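Local coordinates for uncharacterized protein (Bacillus thuringiensis serovar kurstaki, PDB 4XE7), which probably polymerises into nucleotide-dependent actin-like filaments that segregate plasmid DNA, as other ParM proteins do, at residues A[68-79]-A[174-184]. Sequence-based numbering, arbitrary orientation.
Sequences EDIELLHVRIIS and EHTVEFLDGTY
V75, I77, V177 and F179 form the apolar centre of two antiparallel neighbours in the large mixed sheet. V177 CG1 lies 4.0 Å from both V75 CB and I77 CG1. The F179 ring runs alongside V75, with CD2 3.8 Å from V75 CG1, and L73 CD2 meets its edge. Helix 123-140 covers part of this face through T132, which touches I77. R76-E178 and I78-T176 are hydrogen-bonded pairs, each with two backbone bonds; their side chains lie on the opposite face. L180 N donates to H74 O. L180 CB sits over the centre of the H74 imidazole face, a CH-pi contact 3.9 Å from the centroid. H74 CG is anti to the backbone N (chi1 174°), placing the ring face against L180 CB. H74 NE2 bonds P46 O. A water links H74 ND1 to D181 OD2, and this OD2 also salt-bridges K53. At one end S79 OG and H175 ND1 share a hydrogen bond (2.6 Å). At the other, Y184 OH donates to the anti lone pair of D69 OD2 (2.7 Å); D69 OD1 salt-bridges R140. One face is largely apolar, the other mixed, and side-chain hydrogen bonds join the segments near both ends.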
ATOM      1  N   GLU A  68      -6.620 -10.290  -9.432  1.00 31.36           N
ATOM      2  CA  GLU A  68      -7.077 -10.227 -10.806  1.00 37.85           C
ATOM      3  C   GLU A  68      -8.413  -9.520 -10.850  1.00 32.55           C
ATOM      4  O   GLU A  68      -8.789  -8.964 -11.885  1.00 30.97           O
ATOM      5  CB  GLU A  68      -7.185 -11.626 -11.431  1.00 49.76           C
ATOM      6  CG  GLU A  68      -5.838 -12.317 -11.608  1.00 66.55           C
ATOM      7  CD  GLU A  68      -5.954 -13.709 -12.210  1.00 78.68           C
ATOM      8  OE1 GLU A  68      -6.662 -14.554 -11.620  1.00 81.67           O
ATOM      9  OE2 GLU A  68      -5.326 -13.961 -13.263  1.00 81.60           O
ATOM     10  N   ASP A  69      -9.124  -9.496  -9.723  1.00 30.78           N
ATOM     11  CA  ASP A  69     -10.467  -8.938  -9.752  1.00 29.15           C
ATOM     12  C   ASP A  69     -10.494  -7.411  -9.818  1.00 30.48           C
ATOM     13  O   ASP A  69     -11.568  -6.829  -9.961  1.00 34.92           O
ATOM     14  CB  ASP A  69     -11.286  -9.432  -8.558  1.00 25.05           C
ATOM     15  CG  ASP A  69     -10.661  -9.081  -7.209  1.00 26.13           C
ATOM     16  OD1 ASP A  69      -9.536  -8.539  -7.164  1.00 28.31           O
ATOM     17  OD2 ASP A  69     -11.307  -9.380  -6.187  1.00 29.08           O
ATOM     18  N   ILE A  70      -9.338  -6.756  -9.736  1.00 29.77           N
ATOM     19  CA  ILE A  70      -9.327  -5.303  -9.885  1.00 32.37           C
ATOM     20  C   ILE A  70      -8.667  -4.856 -11.185  1.00 37.86           C
ATOM     21  O   ILE A  70      -8.559  -3.654 -11.447  1.00 28.63           O
ATOM     22  CB  ILE A  70      -8.625  -4.613  -8.721  1.00 23.42           C
ATOM     23  CG1 ILE A  70      -7.159  -5.037  -8.663  1.00 25.18           C
ATOM     24  CG2 ILE A  70      -9.356  -4.917  -7.416  1.00 23.94           C
ATOM     25  CD1 ILE A  70      -6.318  -4.189  -7.766  1.00 29.55           C
ATOM     26  N   GLU A  71      -8.249  -5.824 -12.000  1.00 37.27           N
ATOM     27  CA  GLU A  71      -7.665  -5.547 -13.316  1.00 42.46           C
ATOM     28  C   GLU A  71      -8.699  -4.947 -14.269  1.00 35.73           C
ATOM     29  O   GLU A  71      -8.377  -4.145 -15.150  1.00 29.14           O
ATOM     30  CB  GLU A  71      -7.079  -6.831 -13.929  1.00 47.82           C
ATOM     31  CG  GLU A  71      -5.919  -7.421 -13.130  1.00 53.17           C
ATOM     32  CD  GLU A  71      -5.388  -8.733 -13.708  1.00 67.98           C
ATOM     33  OE1 GLU A  71      -5.855  -9.154 -14.792  1.00 67.53           O
ATOM     34  OE2 GLU A  71      -4.502  -9.343 -13.068  1.00 76.74           O
ATOM     35  N   LEU A  72      -9.951  -5.330 -14.080  1.00 33.53           N
ATOM     36  CA  LEU A  72     -11.003  -4.842 -14.950  1.00 31.60           C
ATOM     37  C   LEU A  72     -12.177  -4.333 -14.130  1.00 28.85           C
ATOM     38  O   LEU A  72     -13.075  -5.097 -13.775  1.00 34.41           O
ATOM     39  CB  LEU A  72     -11.444  -5.948 -15.910  1.00 31.80           C
ATOM     40  CG  LEU A  72     -12.002  -5.535 -17.267  1.00 35.18           C
ATOM     41  CD1 LEU A  72     -12.221  -6.786 -18.118  1.00 42.97           C
ATOM     42  CD2 LEU A  72     -13.296  -4.751 -17.134  1.00 34.73           C
ATOM     43  N   LEU A  73     -12.172  -3.038 -13.836  1.00 28.56           N
ATOM     44  CA  LEU A  73     -13.252  -2.441 -13.066  1.00 25.93           C
ATOM     45  C   LEU A  73     -14.071  -1.502 -13.931  1.00 28.30           C
ATOM     46  O   LEU A  73     -13.618  -0.415 -14.306  1.00 29.01           O
ATOM     47  CB  LEU A  73     -12.709  -1.696 -11.835  1.00 26.62           C
ATOM     48  CG  LEU A  73     -12.009  -2.600 -10.823  1.00 19.82           C
ATOM     49  CD1 LEU A  73     -11.278  -1.781  -9.792  1.00 25.04           C
ATOM     50  CD2 LEU A  73     -13.004  -3.560 -10.157  1.00 21.67           C
ATOM     51  N   HIS A  74     -15.282  -1.943 -14.241  1.00 23.18           N
ATOM     52  CA  HIS A  74     -16.212  -1.180 -15.056  1.00 34.22           C
ATOM     53  C   HIS A  74     -17.520  -1.175 -14.295  1.00 31.55           C
ATOM     54  O   HIS A  74     -18.242  -2.166 -14.296  1.00 27.17           O
ATOM     55  CB  HIS A  74     -16.355  -1.801 -16.448  1.00 36.94           C
ATOM     56  CG  HIS A  74     -17.396  -1.151 -17.304  1.00 37.83           C
ATOM     57  ND1 HIS A  74     -17.904  -1.754 -18.438  1.00 36.59           N
ATOM     58  CD2 HIS A  74     -18.027   0.042 -17.198  1.00 27.84           C
ATOM     59  CE1 HIS A  74     -18.801  -0.958 -18.991  1.00 35.02           C
ATOM     60  NE2 HIS A  74     -18.899   0.136 -18.259  1.00 34.71           N
ATOM     61  N   VAL A  75     -17.804  -0.075 -13.605  1.00 27.48           N
ATOM     62  CA  VAL A  75     -18.890  -0.085 -12.628  1.00 30.09           C
ATOM     63  C   VAL A  75     -19.900   1.030 -12.805  1.00 32.52           C
ATOM     64  O   VAL A  75     -19.607   2.079 -13.387  1.00 27.26           O
ATOM     65  CB  VAL A  75     -18.330  -0.012 -11.193  1.00 25.80           C
ATOM     66  CG1 VAL A  75     -17.460  -1.223 -10.921  1.00 25.24           C
ATOM     67  CG2 VAL A  75     -17.524   1.276 -10.999  1.00 20.04           C
ATOM     68  N   ARG A  76     -21.107   0.776 -12.312  1.00 29.21           N
ATOM     69  CA  ARG A  76     -22.106   1.813 -12.140  1.00 25.80           C
ATOM     70  C   ARG A  76     -22.284   2.081 -10.648  1.00 29.74           C
ATOM     71  O   ARG A  76     -22.631   1.175  -9.887  1.00 34.28           O
ATOM     72  CB  ARG A  76     -23.436   1.401 -12.773  1.00 27.27           C
ATOM     73  CG  ARG A  76     -24.543   2.382 -12.537  1.00 31.18           C
ATOM     74  CD  ARG A  76     -24.349   3.620 -13.388  1.00 43.16           C
ATOM     75  NE  ARG A  76     -25.382   4.614 -13.119  1.00 44.79           N
ATOM     76  CZ  ARG A  76     -26.594   4.601 -13.667  1.00 39.26           C
ATOM     77  NH1 ARG A  76     -26.932   3.647 -14.521  1.00 50.89           N
ATOM     78  NH2 ARG A  76     -27.464   5.541 -13.358  1.00 30.75           N
ATOM     79  N   ILE A  77     -22.040   3.317 -10.230  1.00 28.56           N
ATOM     80  CA  ILE A  77     -22.145   3.671  -8.816  1.00 24.37           C
ATOM     81  C   ILE A  77     -23.249   4.692  -8.568  1.00 28.20           C
ATOM     82  O   ILE A  77     -23.185   5.834  -9.041  1.00 30.66           O
ATOM     83  CB  ILE A  77     -20.823   4.216  -8.280  1.00 25.90           C
ATOM     84  CG1 ILE A  77     -19.756   3.128  -8.379  1.00 22.63           C
ATOM     85  CG2 ILE A  77     -20.987   4.717  -6.830  1.00 27.35           C
ATOM     86  CD1 ILE A  77     -18.357   3.569  -7.968  1.00 23.69           C
ATOM     87  N   ILE A  78     -24.260   4.257  -7.824  1.00 31.57           N
ATOM     88  CA  ILE A  78     -25.370   5.104  -7.386  1.00 32.04           C
ATOM     89  C   ILE A  78     -25.187   5.569  -5.944  1.00 36.48           C
ATOM     90  O   ILE A  78     -25.303   4.774  -5.015  1.00 40.88           O
ATOM     91  CB  ILE A  78     -26.711   4.354  -7.484  1.00 37.36           C
ATOM     92  CG1 ILE A  78     -26.810   3.621  -8.824  1.00 34.05           C
ATOM     93  CG2 ILE A  78     -27.884   5.310  -7.271  1.00 38.00           C
ATOM     94  CD1 ILE A  78     -26.808   4.540 -10.004  1.00 34.86           C
ATOM     95  N   SER A  79     -24.919   6.857  -5.763  1.00 32.08           N
ATOM     96  CA  SER A  79     -24.622   7.407  -4.451  1.00 31.38           C
ATOM     97  C   SER A  79     -24.933   8.901  -4.399  1.00 31.62           C
ATOM     98  O   SER A  79     -24.644   9.625  -5.349  1.00 32.44           O
ATOM     99  CB  SER A  79     -23.139   7.160  -4.101  1.00 34.22           C
ATOM    100  OG  SER A  79     -22.728   7.894  -2.954  1.00 27.90           O
ATOM    101  N   GLU A 174     -26.809   5.319   1.708  1.00 27.86           N
ATOM    102  CA  GLU A 174     -26.844   4.107   0.925  1.00 30.17           C
ATOM    103  C   GLU A 174     -26.134   4.342  -0.399  1.00 36.12           C
ATOM    104  O   GLU A 174     -26.229   5.424  -0.965  1.00 33.14           O
ATOM    105  CB  GLU A 174     -28.289   3.665   0.709  1.00 38.62           C
ATOM    106  CG  GLU A 174     -28.437   2.235   0.231  1.00 56.07           C
ATOM    107  CD  GLU A 174     -29.877   1.870  -0.064  1.00 61.84           C
ATOM    108  OE1 GLU A 174     -30.193   1.632  -1.251  1.00 62.29           O
ATOM    109  OE2 GLU A 174     -30.685   1.820   0.890  1.00 58.50           O
ATOM    110  N   HIS A 175     -25.396   3.336  -0.859  1.00 32.71           N
ATOM    111  CA  HIS A 175     -24.662   3.396  -2.121  1.00 32.23           C
ATOM    112  C   HIS A 175     -24.702   2.039  -2.809  1.00 36.89           C
ATOM    113  O   HIS A 175     -24.473   1.013  -2.168  1.00 46.16           O
ATOM    114  CB  HIS A 175     -23.202   3.807  -1.889  1.00 29.80           C
ATOM    115  CG  HIS A 175     -23.024   4.814  -0.798  1.00 29.44           C
ATOM    116  ND1 HIS A 175     -22.959   6.175  -1.048  1.00 31.48           N
ATOM    117  CD2 HIS A 175     -22.902   4.673   0.534  1.00 32.32           C
ATOM    118  CE1 HIS A 175     -22.806   6.814   0.091  1.00 36.96           C
ATOM    119  NE2 HIS A 175     -22.769   5.934   1.077  1.00 33.14           N
ATOM    120  N   THR A 176     -24.981   2.011  -4.105  1.00 26.68           N
ATOM    121  CA  THR A 176     -24.865   0.755  -4.829  1.00 24.84           C
ATOM    122  C   THR A 176     -23.733   0.799  -5.841  1.00 26.04           C
ATOM    123  O   THR A 176     -23.502   1.815  -6.506  1.00 29.06           O
ATOM    124  CB  THR A 176     -26.169   0.386  -5.563  1.00 32.32           C
ATOM    125  OG1 THR A 176     -26.381   1.303  -6.641  1.00 34.03           O
ATOM    126  CG2 THR A 176     -27.346   0.429  -4.592  1.00 32.00           C
ATOM    127  N   VAL A 177     -23.025  -0.315  -5.941  1.00 23.37           N
ATOM    128  CA  VAL A 177     -22.005  -0.502  -6.955  1.00 25.02           C
ATOM    129  C   VAL A 177     -22.363  -1.712  -7.802  1.00 28.09           C
ATOM    130  O   VAL A 177     -22.447  -2.833  -7.296  1.00 30.62           O
ATOM    131  CB  VAL A 177     -20.605  -0.720  -6.338  1.00 29.28           C
ATOM    132  CG1 VAL A 177     -19.565  -0.807  -7.441  1.00 21.40           C
ATOM    133  CG2 VAL A 177     -20.264   0.396  -5.336  1.00 31.30           C
ATOM    134  N   GLU A 178     -22.579  -1.491  -9.090  1.00 29.24           N
ATOM    135  CA  GLU A 178     -22.903  -2.595  -9.981  1.00 29.81           C
ATOM    136  C   GLU A 178     -21.742  -2.867 -10.919  1.00 27.11           C
ATOM    137  O   GLU A 178     -21.282  -1.970 -11.625  1.00 30.63           O
ATOM    138  CB  GLU A 178     -24.172  -2.302 -10.781  1.00 27.90           C
ATOM    139  CG  GLU A 178     -24.533  -3.432 -11.727  1.00 31.51           C
ATOM    140  CD  GLU A 178     -25.717  -3.113 -12.613  1.00 36.62           C
ATOM    141  OE1 GLU A 178     -26.351  -2.049 -12.425  1.00 41.38           O
ATOM    142  OE2 GLU A 178     -26.000  -3.929 -13.512  1.00 39.96           O
ATOM    143  N   PHE A 179     -21.253  -4.099 -10.904  1.00 29.69           N
ATOM    144  CA  PHE A 179     -20.164  -4.487 -11.785  1.00 34.35           C
ATOM    145  C   PHE A 179     -20.728  -4.827 -13.178  1.00 38.28           C
ATOM    146  O   PHE A 179     -21.632  -5.651 -13.307  1.00 40.31           O
ATOM    147  CB  PHE A 179     -19.389  -5.683 -11.211  1.00 32.16           C
ATOM    148  CG  PHE A 179     -18.657  -5.393  -9.910  1.00 31.52           C
ATOM    149  CD1 PHE A 179     -19.243  -5.688  -8.684  1.00 30.23           C
ATOM    150  CD2 PHE A 179     -17.376  -4.856  -9.920  1.00 28.58           C
ATOM    151  CE1 PHE A 179     -18.564  -5.444  -7.485  1.00 34.82           C
ATOM    152  CE2 PHE A 179     -16.687  -4.613  -8.728  1.00 36.55           C
ATOM    153  CZ  PHE A 179     -17.283  -4.912  -7.507  1.00 32.40           C
ATOM    154  N   LEU A 180     -20.199  -4.177 -14.208  1.00 27.79           N
ATOM    155  CA  LEU A 180     -20.710  -4.333 -15.566  1.00 34.19           C
ATOM    156  C   LEU A 180     -19.799  -5.245 -16.402  1.00 37.28           C
ATOM    157  O   LEU A 180     -20.134  -5.625 -17.526  1.00 34.47           O
ATOM    158  CB  LEU A 180     -20.853  -2.961 -16.229  1.00 27.84           C
ATOM    159  CG  LEU A 180     -21.856  -2.035 -15.537  1.00 34.27           C
ATOM    160  CD1 LEU A 180     -21.810  -0.644 -16.131  1.00 33.31           C
ATOM    161  CD2 LEU A 180     -23.252  -2.609 -15.647  1.00 35.18           C
ATOM    162  N   ASP A 181     -18.649  -5.590 -15.832  1.00 41.16           N
ATOM    163  CA  ASP A 181     -17.665  -6.430 -16.508  1.00 37.12           C
ATOM    164  C   ASP A 181     -16.720  -7.055 -15.481  1.00 36.44           C
ATOM    165  O   ASP A 181     -16.853  -6.815 -14.278  1.00 36.73           O
ATOM    166  CB  ASP A 181     -16.872  -5.610 -17.533  1.00 42.19           C
ATOM    167  CG  ASP A 181     -16.310  -6.467 -18.667  1.00 55.15           C
ATOM    168  OD1 ASP A 181     -16.311  -7.710 -18.533  1.00 49.06           O
ATOM    169  OD2 ASP A 181     -15.875  -5.901 -19.697  1.00 55.10           O
ATOM    170  N   GLY A 182     -15.774  -7.859 -15.957  1.00 35.85           N
ATOM    171  CA  GLY A 182     -14.769  -8.462 -15.098  1.00 33.83           C
ATOM    172  C   GLY A 182     -15.312  -9.595 -14.245  1.00 33.38           C
ATOM    173  O   GLY A 182     -16.396 -10.129 -14.497  1.00 29.68           O
ATOM    174  N   THR A 183     -14.553  -9.930 -13.211  1.00 32.98           N
ATOM    175  CA  THR A 183     -14.849 -11.052 -12.325  1.00 38.04           C
ATOM    176  C   THR A 183     -16.248 -11.074 -11.710  1.00 32.83           C
ATOM    177  O   THR A 183     -16.864 -12.132 -11.621  1.00 28.30           O
ATOM    178  CB  THR A 183     -13.840 -11.082 -11.169  1.00 43.61           C
ATOM    179  OG1 THR A 183     -12.529 -10.804 -11.684  1.00 40.13           O
ATOM    180  CG2 THR A 183     -13.870 -12.447 -10.462  1.00 40.94           C
ATOM    181  N   TYR A 184     -16.752  -9.925 -11.270  1.00 29.03           N
ATOM    182  CA  TYR A 184     -18.038  -9.900 -10.578  1.00 29.56           C
ATOM    183  C   TYR A 184     -19.198  -9.404 -11.448  1.00 35.40           C
ATOM    184  O   TYR A 184     -20.208  -8.927 -10.920  1.00 38.11           O
ATOM    185  CB  TYR A 184     -17.924  -9.038  -9.310  1.00 31.59           C
ATOM    186  CG  TYR A 184     -16.762  -9.475  -8.438  1.00 26.88           C
ATOM    187  CD1 TYR A 184     -16.714 -10.767  -7.927  1.00 31.10           C
ATOM    188  CD2 TYR A 184     -15.717  -8.615  -8.143  1.00 25.00           C
ATOM    189  CE1 TYR A 184     -15.656 -11.195  -7.151  1.00 37.17           C
ATOM    190  CE2 TYR A 184     -14.644  -9.035  -7.363  1.00 29.00           C
ATOM    191  CZ  TYR A 184     -14.627 -10.332  -6.874  1.00 33.33           C
ATOM    192  OH  TYR A 184     -13.594 -10.777  -6.100  1.00 31.38           O
TER
HETATM  193  O   HOH W   1     -10.836  -8.160 -13.138  1.00 43.35           O
HETATM  194  O   HOH W   2     -16.194  -3.198 -20.169  1.00 42.79           O
HETATM  195  O   HOH W   3     -25.162   0.674  -8.904  1.00 36.29           O
HETATM  196  O   HOH W   4     -28.027   5.698  -3.312  1.00 38.30           O